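Local coordinates for hemin ABC transporter, periplasmic hemin-binding protein HutB (Vibrio cholerae, PDB 5KHL), which probably binds hemin in the periplasm and hands it to the inner-membrane ABC transporter that carries it into the cell, at residues K151-L156 and I201-D206; E147-V152 and G180-A185; L195-M200 and N226-L231; M207-G212 and V243-H248; Q108-R113 and L254-L259. All blocks are in the same frame, centred on the assembly; numbering follows the deposited sequence.

Contact 1: residues K151-L156 and I201-D206; sequences KVLFLL and IEMQPD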
# COMPACT_ATOMS: atom_id res chain seq x y z
N LYS A 151 2.10 -16.25 13.90
CA LYS A 151 0.80 -15.89 13.33
C LYS A 151 0.56 -14.41 13.51
O LYS A 151 0.76 -13.87 14.59
CB LYS A 151 -0.33 -16.71 13.97
CG LYS A 151 -0.29 -18.18 13.59
CD LYS A 151 -1.25 -19.01 14.41
CE LYS A 151 -0.69 -19.34 15.79
NZ LYS A 151 -1.46 -20.45 16.45
N VAL A 152 0.17 -13.75 12.42
CA VAL A 152 0.01 -12.29 12.36
C VAL A 152 -1.29 -11.94 11.64
O VAL A 152 -1.55 -12.43 10.54
CB VAL A 152 1.20 -11.61 11.62
CG1 VAL A 152 0.90 -10.11 11.34
CG2 VAL A 152 2.48 -11.75 12.43
N LEU A 153 -2.10 -11.09 12.25
CA LEU A 153 -3.28 -10.57 11.58
C LEU A 153 -3.16 -9.08 11.38
O LEU A 153 -2.59 -8.37 12.21
CB LEU A 153 -4.56 -10.86 12.38
CG LEU A 153 -5.13 -12.27 12.49
CD1 LEU A 153 -6.22 -12.25 13.56
CD2 LEU A 153 -5.66 -12.77 11.16
N PHE A 154 -3.73 -8.61 10.28
CA PHE A 154 -3.93 -7.20 10.10
C PHE A 154 -5.40 -6.84 10.33
O PHE A 154 -6.28 -7.40 9.69
CB PHE A 154 -3.50 -6.75 8.70
CG PHE A 154 -3.72 -5.29 8.46
CD1 PHE A 154 -2.73 -4.38 8.73
CD2 PHE A 154 -4.93 -4.83 7.97
CE1 PHE A 154 -2.94 -3.03 8.51
CE2 PHE A 154 -5.15 -3.50 7.75
CZ PHE A 154 -4.16 -2.60 8.01
N LEU A 155 -5.63 -5.91 11.26
CA LEU A 155 -6.98 -5.46 11.57
C LEU A 155 -7.25 -4.06 11.04
O LEU A 155 -6.47 -3.12 11.25
CB LEU A 155 -7.24 -5.49 13.08
CG LEU A 155 -7.19 -6.84 13.79
CD1 LEU A 155 -7.46 -6.64 15.26
CD2 LEU A 155 -8.16 -7.85 13.19
N LEU A 156 -8.36 -3.93 10.33
CA LEU A 156 -8.78 -2.66 9.79
C LEU A 156 -9.85 -2.17 10.72
O LEU A 156 -10.97 -2.68 10.70
CB LEU A 156 -9.30 -2.83 8.36
CG LEU A 156 -9.31 -1.60 7.46
CD1 LEU A 156 -7.89 -1.13 7.19
CD2 LEU A 156 -10.01 -1.92 6.16
N ILE A 201 -10.34 -15.21 18.24
CA ILE A 201 -9.96 -16.10 19.33
C ILE A 201 -9.34 -17.40 18.79
O ILE A 201 -8.31 -17.86 19.28
CB ILE A 201 -11.15 -16.47 20.21
CG1 ILE A 201 -11.76 -15.23 20.86
CG2 ILE A 201 -10.73 -17.43 21.28
CD1 ILE A 201 -13.04 -15.54 21.63
N GLU A 202 -9.97 -17.97 17.76
CA GLU A 202 -9.51 -19.21 17.17
C GLU A 202 -8.14 -19.07 16.51
O GLU A 202 -7.28 -19.94 16.67
CB GLU A 202 -10.54 -19.73 16.15
CG GLU A 202 -10.20 -21.10 15.58
CD GLU A 202 -9.78 -22.11 16.64
OE1 GLU A 202 -8.87 -22.93 16.35
OE2 GLU A 202 -10.34 -22.12 17.76
N MET A 203 -7.94 -17.97 15.78
CA MET A 203 -6.70 -17.73 15.01
C MET A 203 -5.48 -17.45 15.88
O MET A 203 -4.34 -17.59 15.44
CB MET A 203 -6.89 -16.57 14.04
CG MET A 203 -7.83 -16.88 12.91
SD MET A 203 -8.28 -15.40 11.99
CE MET A 203 -9.63 -16.03 10.97
N GLN A 204 -5.72 -17.04 17.12
CA GLN A 204 -4.65 -16.85 18.09
C GLN A 204 -3.42 -16.07 17.59
O GLN A 204 -2.29 -16.53 17.75
CB GLN A 204 -4.21 -18.22 18.61
CG GLN A 204 -5.21 -18.85 19.56
CD GLN A 204 -5.32 -18.09 20.86
OE1 GLN A 204 -4.44 -18.17 21.72
NE2 GLN A 204 -6.39 -17.33 21.01
N PRO A 205 -3.64 -14.88 16.99
CA PRO A 205 -2.49 -14.14 16.46
C PRO A 205 -1.42 -13.86 17.52
O PRO A 205 -1.75 -13.59 18.68
CB PRO A 205 -3.11 -12.83 15.98
CG PRO A 205 -4.33 -12.66 16.83
CD PRO A 205 -4.86 -14.05 17.01
N ASP A 206 -0.15 -13.95 17.13
CA ASP A 206 0.96 -13.56 17.99
C ASP A 206 1.19 -12.06 17.89
O ASP A 206 1.66 -11.41 18.84
CB ASP A 206 2.22 -14.32 17.59
CG ASP A 206 2.04 -15.83 17.66
OD1 ASP A 206 1.85 -16.34 18.78
OD2 ASP A 206 2.09 -16.49 16.61
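The carboxylate of Asp-206 meets the backbone of Lys-151 at one edge. Its OD2 takes the Lys-151 N-H on the anti lone pair, with N to OD2 at 2.7 Å. The flat amide of Gln-204 turns back on its own helix. Its NE2 donates in plane to Ile-201 O at 2.6 Å and also reaches Ala-233 O.

Asp-206 N in turn donates to Lys-151 O at 2.7 Å. This donor sits 35° out of the carbonyl plane. The Asp-206 CG lies beside the backbone N (chi1 -58°), which brings the carboxylate and the N-H to the same residue, Lys-151. Lys-151 is thus held through its N-H and its C=O by one residue. The Lys-151 side chain bends at chi3. It runs past the carbonyl end of the helix, with CD 3.6 Å from Met-203 O.

Pro-205 packs on Leu-153, its CG 3.8 Å from Leu-153 CD1. The other branch of the leucine, CD2, touches Met-203 SD at 3.8 Å, and these two chains cross at about a right angle.

Gln-204, just after helix 197-203, has positive phi. The chain then runs past the start of strand 152-156 and enters strand 207-210, its parallel neighbour in the sheet.

Contact 2: residues E147-V152 and G180-A185; sequences EKPKKV and GAHNPA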
# COMPACT_ATOMS: atom_id res chain seq x y z
N GLU A 147 11.17 -22.12 10.22
CA GLU A 147 10.45 -23.38 10.04
C GLU A 147 9.12 -23.37 10.78
O GLU A 147 8.14 -24.02 10.36
CB GLU A 147 11.29 -24.57 10.53
CG GLU A 147 12.70 -24.21 10.97
CD GLU A 147 12.77 -23.44 12.28
OE1 GLU A 147 12.74 -22.19 12.24
OE2 GLU A 147 12.87 -24.08 13.35
N LYS A 148 9.09 -22.63 11.89
CA LYS A 148 7.88 -22.43 12.67
C LYS A 148 7.46 -20.97 12.64
O LYS A 148 7.63 -20.26 13.63
CB LYS A 148 8.08 -22.87 14.12
CG LYS A 148 9.38 -23.63 14.41
CD LYS A 148 9.20 -24.58 15.61
CE LYS A 148 10.52 -25.19 16.07
NZ LYS A 148 10.31 -26.21 17.14
N PRO A 149 6.92 -20.52 11.50
CA PRO A 149 6.42 -19.14 11.39
C PRO A 149 5.38 -18.79 12.47
O PRO A 149 4.60 -19.65 12.89
CB PRO A 149 5.77 -19.11 9.99
CG PRO A 149 6.46 -20.17 9.23
CD PRO A 149 6.75 -21.26 10.23
N LYS A 150 5.39 -17.54 12.92
CA LYS A 150 4.38 -17.07 13.87
C LYS A 150 3.09 -16.71 13.15
O LYS A 150 2.98 -16.83 11.94
CB LYS A 150 4.89 -15.88 14.66
CG LYS A 150 5.89 -16.24 15.74
CD LYS A 150 6.54 -14.99 16.29
CE LYS A 150 7.42 -15.28 17.48
NZ LYS A 150 8.14 -14.05 17.92
N LYS A 151 2.10 -16.25 13.90
CA LYS A 151 0.80 -15.89 13.33
C LYS A 151 0.56 -14.41 13.51
O LYS A 151 0.76 -13.87 14.59
CB LYS A 151 -0.33 -16.71 13.97
CG LYS A 151 -0.29 -18.18 13.59
CD LYS A 151 -1.25 -19.01 14.41
CE LYS A 151 -0.69 -19.34 15.79
NZ LYS A 151 -1.46 -20.45 16.45
N VAL A 152 0.17 -13.75 12.42
CA VAL A 152 0.01 -12.29 12.36
C VAL A 152 -1.29 -11.94 11.64
O VAL A 152 -1.55 -12.43 10.54
CB VAL A 152 1.20 -11.61 11.62
CG1 VAL A 152 0.90 -10.11 11.34
CG2 VAL A 152 2.48 -11.75 12.43
N GLY A 180 7.43 -13.61 6.72
CA GLY A 180 7.60 -14.99 7.10
C GLY A 180 6.64 -15.42 8.19
O GLY A 180 6.96 -16.28 9.00
N ALA A 181 5.46 -14.80 8.22
CA ALA A 181 4.44 -15.23 9.15
C ALA A 181 3.30 -15.95 8.42
O ALA A 181 3.22 -15.91 7.18
CB ALA A 181 3.91 -14.04 9.95
N HIS A 182 2.45 -16.63 9.18
CA HIS A 182 1.14 -17.07 8.71
C HIS A 182 0.09 -15.99 8.91
O HIS A 182 0.00 -15.38 9.97
CB HIS A 182 0.67 -18.32 9.46
CG HIS A 182 1.57 -19.51 9.34
ND1 HIS A 182 1.79 -20.15 8.14
CD2 HIS A 182 2.28 -20.19 10.27
CE1 HIS A 182 2.61 -21.17 8.34
NE2 HIS A 182 2.92 -21.22 9.62
N ASN A 183 -0.71 -15.75 7.88
CA ASN A 183 -1.93 -14.97 8.04
C ASN A 183 -3.10 -15.92 8.24
O ASN A 183 -3.64 -16.42 7.27
CB ASN A 183 -2.20 -14.09 6.83
CG ASN A 183 -3.48 -13.30 6.97
OD1 ASN A 183 -3.99 -13.14 8.08
ND2 ASN A 183 -4.01 -12.80 5.85
N PRO A 184 -3.50 -16.15 9.50
CA PRO A 184 -4.53 -17.15 9.80
C PRO A 184 -5.84 -16.89 9.06
O PRO A 184 -6.62 -17.80 8.78
CB PRO A 184 -4.74 -17.02 11.32
CG PRO A 184 -3.60 -16.18 11.83
CD PRO A 184 -3.13 -15.34 10.68
N ALA A 185 -6.07 -15.63 8.71
CA ALA A 185 -7.27 -15.25 7.97
C ALA A 185 -7.21 -15.60 6.48
O ALA A 185 -8.25 -15.66 5.84
CB ALA A 185 -7.53 -13.75 8.14
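Lys-150 and Val-152 grip His-182 from both ends of its backbone. His-182 N donates to Lys-150 O at 2.8 Å, and Val-152 N donates to His-182 O at 2.9 Å. Both bonds are nearly straight. Together they make a single beta bridge, centred on Lys-151 and His-182, and the touching parts run 57° apart. Lys-151 CA also points a C-H at His-182 O.

Side chains close round this bridge. Pro-149 CB lies over one face of the His-182 imidazole, 3.9 Å from the ring centroid and offset toward the rim. This is a CH-pi contact. The imidazole gets there with CG beside the backbone N (chi1 -60°). The same Pro-149 CB comes to 3.2 Å from Gly-180 O. Farther along, Val-152 CG2 packs on Ala-181 CB at 3.7 Å. Pro-184 CG rests against Lys-151 CB at 3.9 Å.

A second shell sets these groups in place. Gly-180 closes helix 171-178 with a Schellman motif. Tyr-270 OH bonds to both Gly-180 O and Lys-150 N. Lys-150 NZ reaches Leu-269 O, and Asn-183 ND2 is held by Asp-173 OD2 and Ala-166 O.

The bridge lies where the chain enters strand 152-156. Helix 171-178 and the end of helix 256-269 cover the Val-152 and Ala-181 side.

Contact 3: residues L195-M200 and N226-L231; sequences LSMESM and NAVPML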
# COMPACT_ATOMS: atom_id res chain seq x y z
N LEU A 195 -14.28 -9.48 10.96
CA LEU A 195 -13.70 -10.64 11.62
C LEU A 195 -14.47 -10.97 12.88
O LEU A 195 -14.42 -10.21 13.85
CB LEU A 195 -12.22 -10.40 11.95
CG LEU A 195 -11.49 -11.54 12.67
CD1 LEU A 195 -11.51 -12.81 11.84
CD2 LEU A 195 -10.06 -11.15 13.02
N SER A 196 -15.19 -12.09 12.84
CA SER A 196 -15.96 -12.53 13.98
C SER A 196 -15.04 -12.66 15.18
O SER A 196 -13.89 -13.10 15.05
CB SER A 196 -16.66 -13.85 13.69
OG SER A 196 -16.02 -14.95 14.31
N MET A 197 -15.53 -12.23 16.34
CA MET A 197 -14.74 -12.32 17.56
C MET A 197 -14.26 -13.76 17.81
O MET A 197 -13.15 -13.96 18.31
CB MET A 197 -15.55 -11.82 18.77
CG MET A 197 -15.33 -10.34 19.13
SD MET A 197 -14.39 -9.38 17.93
CE MET A 197 -12.73 -9.54 18.57
N GLU A 198 -15.07 -14.75 17.43
CA GLU A 198 -14.73 -16.17 17.58
C GLU A 198 -13.55 -16.60 16.71
O GLU A 198 -12.65 -17.32 17.20
CB GLU A 198 -15.93 -17.06 17.25
CG GLU A 198 -17.15 -16.77 18.11
CD GLU A 198 -18.41 -16.58 17.27
OE1 GLU A 198 -19.33 -17.43 17.36
OE2 GLU A 198 -18.47 -15.59 16.51
N SER A 199 -13.55 -16.19 15.44
CA SER A 199 -12.46 -16.49 14.51
C SER A 199 -11.15 -15.94 15.06
O SER A 199 -10.12 -16.61 15.00
CB SER A 199 -12.75 -15.90 13.13
OG SER A 199 -13.95 -16.42 12.57
N MET A 200 -11.20 -14.71 15.60
CA MET A 200 -10.02 -14.07 16.14
C MET A 200 -9.46 -14.86 17.31
O MET A 200 -8.26 -15.14 17.37
CB MET A 200 -10.31 -12.64 16.58
CG MET A 200 -9.03 -11.86 16.82
SD MET A 200 -9.34 -10.22 17.47
CE MET A 200 -10.21 -9.46 16.11
N ASN A 226 -8.13 -1.90 24.18
CA ASN A 226 -9.38 -1.38 24.74
C ASN A 226 -10.49 -1.52 23.70
O ASN A 226 -11.64 -1.80 24.04
CB ASN A 226 -9.26 0.09 25.18
CG ASN A 226 -8.44 0.28 26.45
OD1 ASN A 226 -8.33 -0.62 27.28
ND2 ASN A 226 -7.87 1.47 26.61
N ALA A 227 -10.11 -1.33 22.44
CA ALA A 227 -11.06 -1.29 21.33
C ALA A 227 -11.55 -2.68 20.95
O ALA A 227 -12.71 -2.86 20.55
CB ALA A 227 -10.41 -0.61 20.11
N VAL A 228 -10.66 -3.65 21.07
CA VAL A 228 -10.93 -5.03 20.67
C VAL A 228 -10.62 -5.98 21.83
O VAL A 228 -9.62 -6.70 21.82
CB VAL A 228 -10.10 -5.41 19.45
CG1 VAL A 228 -10.45 -6.82 18.96
CG2 VAL A 228 -10.32 -4.38 18.36
N PRO A 229 -11.52 -6.00 22.83
CA PRO A 229 -11.26 -6.59 24.15
C PRO A 229 -11.04 -8.10 24.11
O PRO A 229 -10.62 -8.68 25.13
CB PRO A 229 -12.53 -6.26 24.94
CG PRO A 229 -13.51 -5.66 23.96
CD PRO A 229 -12.96 -5.82 22.58
N MET A 230 -11.30 -8.73 22.97
CA MET A 230 -11.14 -10.18 22.86
C MET A 230 -9.71 -10.56 22.49
O MET A 230 -9.34 -11.73 22.55
CB MET A 230 -12.13 -10.76 21.85
CG MET A 230 -13.60 -10.52 22.22
SD MET A 230 -14.10 -11.07 23.87
CE MET A 230 -13.68 -12.81 23.80
N LEU A 231 -8.91 -9.55 22.12
CA LEU A 231 -7.48 -9.76 21.92
C LEU A 231 -6.82 -10.24 23.20
O LEU A 231 -5.78 -10.91 23.16
CB LEU A 231 -6.80 -8.48 21.44
CG LEU A 231 -7.03 -8.19 19.96
CD1 LEU A 231 -6.56 -6.77 19.61
CD2 LEU A 231 -6.33 -9.23 19.09
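Met-200 pushes its sulfur between Val-228 and Leu-231. SD lies 3.6 Å from Leu-231 CD2 and 3.9 Å from Val-228 CG1. The methionine leaves the helix with CG anti to the backbone N (chi1 -166°) and turns only at its last bond. The bend lays CE against Val-228 CG1 as well.

Met-197 is modelled in two conformers. Its contacts, through CG and CE alike, are those of one of them and so are doubtful. In that conformer Val-228 is the knob on the other side. Its CG1 fits into the hollow between the ends of Met-200 and Met-197, with Met-197 CE 3.6 Å from this methyl. Met-197 and Met-230 fill the outer part of the contact. Their CG atoms are 3.5 Å apart, and the two bent chains cross at a slant. All the touching across this contact is apolar.

Ser-196 is the N-cap of helix 197-203, and its OG accepts from Ser-199 N at 3.0 Å. Val-228 is the first residue beyond helix 221-227. On its sheet side, Met-200 also rests on Leu-155 of strand 152-156. This is the layered packing of an alpha/beta lobe, with a capped helix start wedged against the loop after another helix, packed on the sheet.

Contact 4: residues M207-G212 and V243-H248; sequences MVLVSG and VAIDGH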
# COMPACT_ATOMS: atom_id res chain seq x y z
N MET A 207 0.85 -11.51 16.74
CA MET A 207 1.00 -10.09 16.53
C MET A 207 -0.17 -9.55 15.74
O MET A 207 -0.62 -10.14 14.75
CB MET A 207 2.31 -9.79 15.79
CG MET A 207 2.51 -8.31 15.47
SD MET A 207 3.94 -7.99 14.42
CE MET A 207 5.24 -7.92 15.65
N VAL A 208 -0.67 -8.40 16.16
CA VAL A 208 -1.69 -7.75 15.36
C VAL A 208 -1.12 -6.46 14.76
O VAL A 208 -0.46 -5.68 15.45
CB VAL A 208 -2.95 -7.49 16.21
CG1 VAL A 208 -3.93 -6.58 15.48
CG2 VAL A 208 -3.59 -8.82 16.59
N LEU A 209 -1.34 -6.27 13.46
CA LEU A 209 -0.98 -5.03 12.79
C LEU A 209 -2.24 -4.16 12.61
O LEU A 209 -3.32 -4.70 12.36
CB LEU A 209 -0.34 -5.31 11.43
CG LEU A 209 0.88 -6.23 11.40
CD1 LEU A 209 1.39 -6.43 9.97
CD2 LEU A 209 1.98 -5.71 12.33
N VAL A 210 -2.12 -2.84 12.74
CA VAL A 210 -3.33 -2.01 12.72
C VAL A 210 -3.39 -0.96 11.63
O VAL A 210 -2.42 -0.27 11.35
CB VAL A 210 -3.55 -1.32 14.06
CG1 VAL A 210 -4.21 0.03 13.87
CG2 VAL A 210 -4.41 -2.20 14.95
N SER A 211 -4.60 -0.88 11.05
CA SER A 211 -5.03 -0.01 9.93
C SER A 211 -4.31 1.32 9.76
O SER A 211 -4.94 2.38 9.68
CB SER A 211 -6.54 0.25 10.06
OG SER A 211 -7.03 -0.13 11.34
N GLY A 212 -3.00 1.26 9.65
CA GLY A 212 -2.20 2.45 9.60
C GLY A 212 -1.61 2.72 10.97
O GLY A 212 -2.19 2.34 11.98
N VAL A 243 1.15 -3.67 16.68
CA VAL A 243 2.19 -2.94 15.97
C VAL A 243 1.66 -2.11 14.79
O VAL A 243 0.82 -2.56 14.01
CB VAL A 243 3.26 -3.94 15.44
CG1 VAL A 243 4.33 -3.22 14.68
CG2 VAL A 243 3.86 -4.71 16.61
N ALA A 244 2.17 -0.89 14.67
CA ALA A 244 1.68 0.04 13.65
C ALA A 244 2.39 -0.17 12.33
O ALA A 244 3.61 -0.29 12.29
CB ALA A 244 1.84 1.48 14.13
N ILE A 245 1.62 -0.21 11.26
CA ILE A 245 2.18 -0.30 9.93
C ILE A 245 1.70 0.91 9.11
O ILE A 245 0.53 1.26 9.13
CB ILE A 245 1.82 -1.66 9.24
CG1 ILE A 245 2.51 -1.80 7.89
CG2 ILE A 245 0.30 -1.84 9.08
CD1 ILE A 245 2.34 -3.18 7.26
N ASP A 246 2.62 1.57 8.40
CA ASP A 246 2.30 2.78 7.66
C ASP A 246 1.27 2.51 6.58
O ASP A 246 1.47 1.66 5.72
CB ASP A 246 3.57 3.36 7.04
CG ASP A 246 3.40 4.82 6.61
OD1 ASP A 246 3.95 5.71 7.31
OD2 ASP A 246 2.73 5.07 5.59
N GLY A 247 0.17 3.26 6.61
CA GLY A 247 -0.94 3.05 5.69
C GLY A 247 -0.63 3.25 4.22
O GLY A 247 -1.33 2.72 3.35
N HIS A 248 0.43 4.01 3.93
CA HIS A 248 0.86 4.25 2.56
C HIS A 248 1.46 3.01 1.91
O HIS A 248 1.55 2.93 0.68
CB HIS A 248 1.86 5.41 2.52
CG HIS A 248 1.24 6.73 2.84
ND1 HIS A 248 1.23 7.26 4.12
CD2 HIS A 248 0.58 7.62 2.06
CE1 HIS A 248 0.60 8.42 4.10
NE2 HIS A 248 0.19 8.66 2.87
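Leu-209 and Val-243 pair in parallel at the margin of the mixed five-stranded sheet, where strand 242-244 is outermost within the chain. The two strands are joined by a beta-alpha-beta crossover through helices 221-227 and 235-238. Val-243 N donates to Val-208 O at 2.9 Å, almost straight at 174°. The next bond, Val-210 N to Val-243 O, is longer at 3.2 Å and bent to 143°. Leu-209 CA adds a C-H contact to Val-243 O.

Leu-209 and Val-243 lie side by side on one face and point the same way. Leu-209 CD2 is 3.8 Å from Val-243 CB. Met-207 bends at chi3 and brings CE to 3.6 Å from Val-243 CG2. Ile-245 CG2 meets Leu-209 CB at 4.2 Å. Helix 256-269 covers this face through Ile-265 and Leu-268.

Beyond the strand, Asp-246 forms an Asx turn. Its OD2 takes His-248 N at 3.0 Å on the anti side and His-248 ND1 at 3.0 Å on the syn lone pair. Two donors thus fix the turn of the carboxylate and of the imidazole at once. The polar part of the pairing is peptide to peptide; the side chains add an apolar layer that packs on helix 256-269.

Contact 5: residues Q108-R113 and L254-L259; sequences QGLLTR and LGLKSL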
# COMPACT_ATOMS: atom_id res chain seq x y z
N GLN A 108 4.67 -9.66 -8.02
CA GLN A 108 4.86 -9.50 -9.47
C GLN A 108 4.13 -8.25 -9.94
O GLN A 108 4.53 -7.63 -10.94
CB GLN A 108 4.41 -10.74 -10.25
CG GLN A 108 3.01 -11.24 -9.97
CD GLN A 108 2.92 -12.21 -8.79
OE1 GLN A 108 3.66 -12.10 -7.79
NE2 GLN A 108 2.00 -13.17 -8.89
N GLY A 109 3.08 -7.88 -9.22
CA GLY A 109 2.35 -6.67 -9.52
C GLY A 109 3.31 -5.49 -9.41
O GLY A 109 3.33 -4.63 -10.29
N LEU A 110 4.12 -5.47 -8.36
CA LEU A 110 5.15 -4.45 -8.18
C LEU A 110 6.17 -4.43 -9.31
O LEU A 110 6.50 -3.37 -9.83
CB LEU A 110 5.85 -4.65 -6.83
CG LEU A 110 7.06 -3.77 -6.52
CD1 LEU A 110 6.75 -2.28 -6.78
CD2 LEU A 110 7.51 -3.96 -5.07
N LEU A 111 6.66 -5.60 -9.70
CA LEU A 111 7.65 -5.68 -10.77
C LEU A 111 7.05 -5.19 -12.08
O LEU A 111 7.71 -4.50 -12.85
CB LEU A 111 8.18 -7.11 -10.93
CG LEU A 111 8.92 -7.76 -9.76
CD1 LEU A 111 9.17 -9.22 -10.06
CD2 LEU A 111 10.22 -7.06 -9.45
N THR A 112 5.79 -5.54 -12.33
CA THR A 112 5.06 -5.07 -13.51
C THR A 112 4.83 -3.54 -13.48
O THR A 112 4.98 -2.84 -14.50
CB THR A 112 3.68 -5.79 -13.62
OG1 THR A 112 3.87 -7.21 -13.71
CG2 THR A 112 2.90 -5.32 -14.83
N ARG A 113 4.48 -3.04 -12.30
CA ARG A 113 4.27 -1.61 -12.10
C ARG A 113 5.55 -0.83 -12.41
O ARG A 113 5.50 0.23 -13.05
CB ARG A 113 3.80 -1.34 -10.66
CG ARG A 113 2.98 -0.05 -10.49
CD ARG A 113 1.93 -0.18 -9.36
NE ARG A 113 2.56 -0.56 -8.12
CZ ARG A 113 2.37 -1.71 -7.48
NH1 ARG A 113 1.52 -2.61 -7.94
NH2 ARG A 113 3.03 -1.93 -6.37
N LEU A 254 1.14 -3.31 -3.51
CA LEU A 254 2.45 -3.69 -2.90
C LEU A 254 3.60 -2.91 -3.52
O LEU A 254 3.86 -3.00 -4.70
CB LEU A 254 2.75 -5.19 -3.03
CG LEU A 254 4.01 -5.66 -2.24
CD1 LEU A 254 3.73 -5.94 -0.76
CD2 LEU A 254 4.72 -6.86 -2.89
N GLY A 255 4.29 -2.14 -2.69
CA GLY A 255 5.29 -1.23 -3.20
C GLY A 255 6.58 -1.20 -2.40
O GLY A 255 6.85 -2.11 -1.61
N LEU A 256 7.37 -0.15 -2.61
CA LEU A 256 8.68 -0.03 -1.98
C LEU A 256 8.55 0.20 -0.48
O LEU A 256 9.29 -0.39 0.32
CB LEU A 256 9.47 1.10 -2.62
CG LEU A 256 9.59 1.02 -4.14
CD1 LEU A 256 10.51 2.11 -4.65
CD2 LEU A 256 10.08 -0.36 -4.60
N LYS A 257 7.60 1.05 -0.11
CA LYS A 257 7.23 1.27 1.29
C LYS A 257 6.74 -0.02 1.97
O LYS A 257 7.07 -0.28 3.12
CB LYS A 257 6.16 2.36 1.40
CG LYS A 257 5.95 2.91 2.80
CD LYS A 257 7.18 3.66 3.30
CE LYS A 257 7.36 3.51 4.82
NZ LYS A 257 6.21 4.07 5.58
N SER A 258 5.96 -0.82 1.24
CA SER A 258 5.49 -2.11 1.74
C SER A 258 6.66 -2.98 2.16
O SER A 258 6.68 -3.51 3.27
CB SER A 258 4.67 -2.84 0.68
OG SER A 258 3.91 -1.95 -0.10
N LEU A 259 7.63 -3.11 1.27
CA LEU A 259 8.84 -3.88 1.54
C LEU A 259 9.64 -3.35 2.74
O LEU A 259 10.15 -4.13 3.54
CB LEU A 259 9.72 -3.89 0.28
CG LEU A 259 9.13 -4.51 -1.00
CD1 LEU A 259 10.24 -4.91 -1.93
CD2 LEU A 259 8.25 -5.71 -0.68
O HOH W 1 1.44 -5.14 -6.45
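Leu-110 points toward the turn that starts helix 256-269. Its CB sits 3.3 Å from Leu-254 O. The two methyls spread beyond it. CD1 passes Gly-255 CA at 4.0 Å and heads for Leu-256 CD2. CD2 comes to 4.0 Å from Gly-255 C and reaches Leu-259 CD1 at 4.3 Å. CG anti to the backbone N (chi1 173°) aims this fork across the contact.

Two lobes bridged by a long helix are the known build of this binding-protein family, and helix 125-143 fits that role. Val-134 of this helix packs on both Leu-110 and Leu-256.

Arg-113 also has CG anti to the backbone N (chi1 -154°) and then bends at chi2 and chi3. The bends fold its guanidinium back beside Leu-110, so that Leu-110 CA lies over one face, 3.6 Å above the plane. The edge is turned to Leu-254 and Gly-255. NH2 is modelled too close to Leu-254 O, so that detail is doubtful. A water at the same edge accepts from Arg-113 NH1 at 2.9 Å and weakly from Leu-254 N.

The arrangement is a helix face against a helix start. Gly-255 is the N-cap of helix 256-269. Its N donates to Ser-258 OG at 2.6 Å, and this OG also bonds to Ala-249 O. Glu-28 takes the N-H groups of Leu-256 and Lys-257. Val-171, Thr-174 and Ile-175 of helix 171-178 pack on Leu-254.

Contacts 1, 2 and 4 gather round one mixed sheet. Contacts 1 and 2 share Lys-151 and Val-152 and are partly buried. Contact 2 is held by backbone bonds, contact 1 by one backbone bond and one to a carboxylate. Contact 4 is buried and joins the next two strands; its strand 207-210 lies beside the 152-156 strand of contact 1. Contact 3 uses the same helix 197-203 as contact 1 but is purely apolar and, like contacts 4 and 5, buried. Contact 5 stands apart, its centre about 31 Å from that of contact 3, and brings a water and an arginine among its leucines. A long, weak ion pair from Asp-246 to Lys-257 ties it to contact 4.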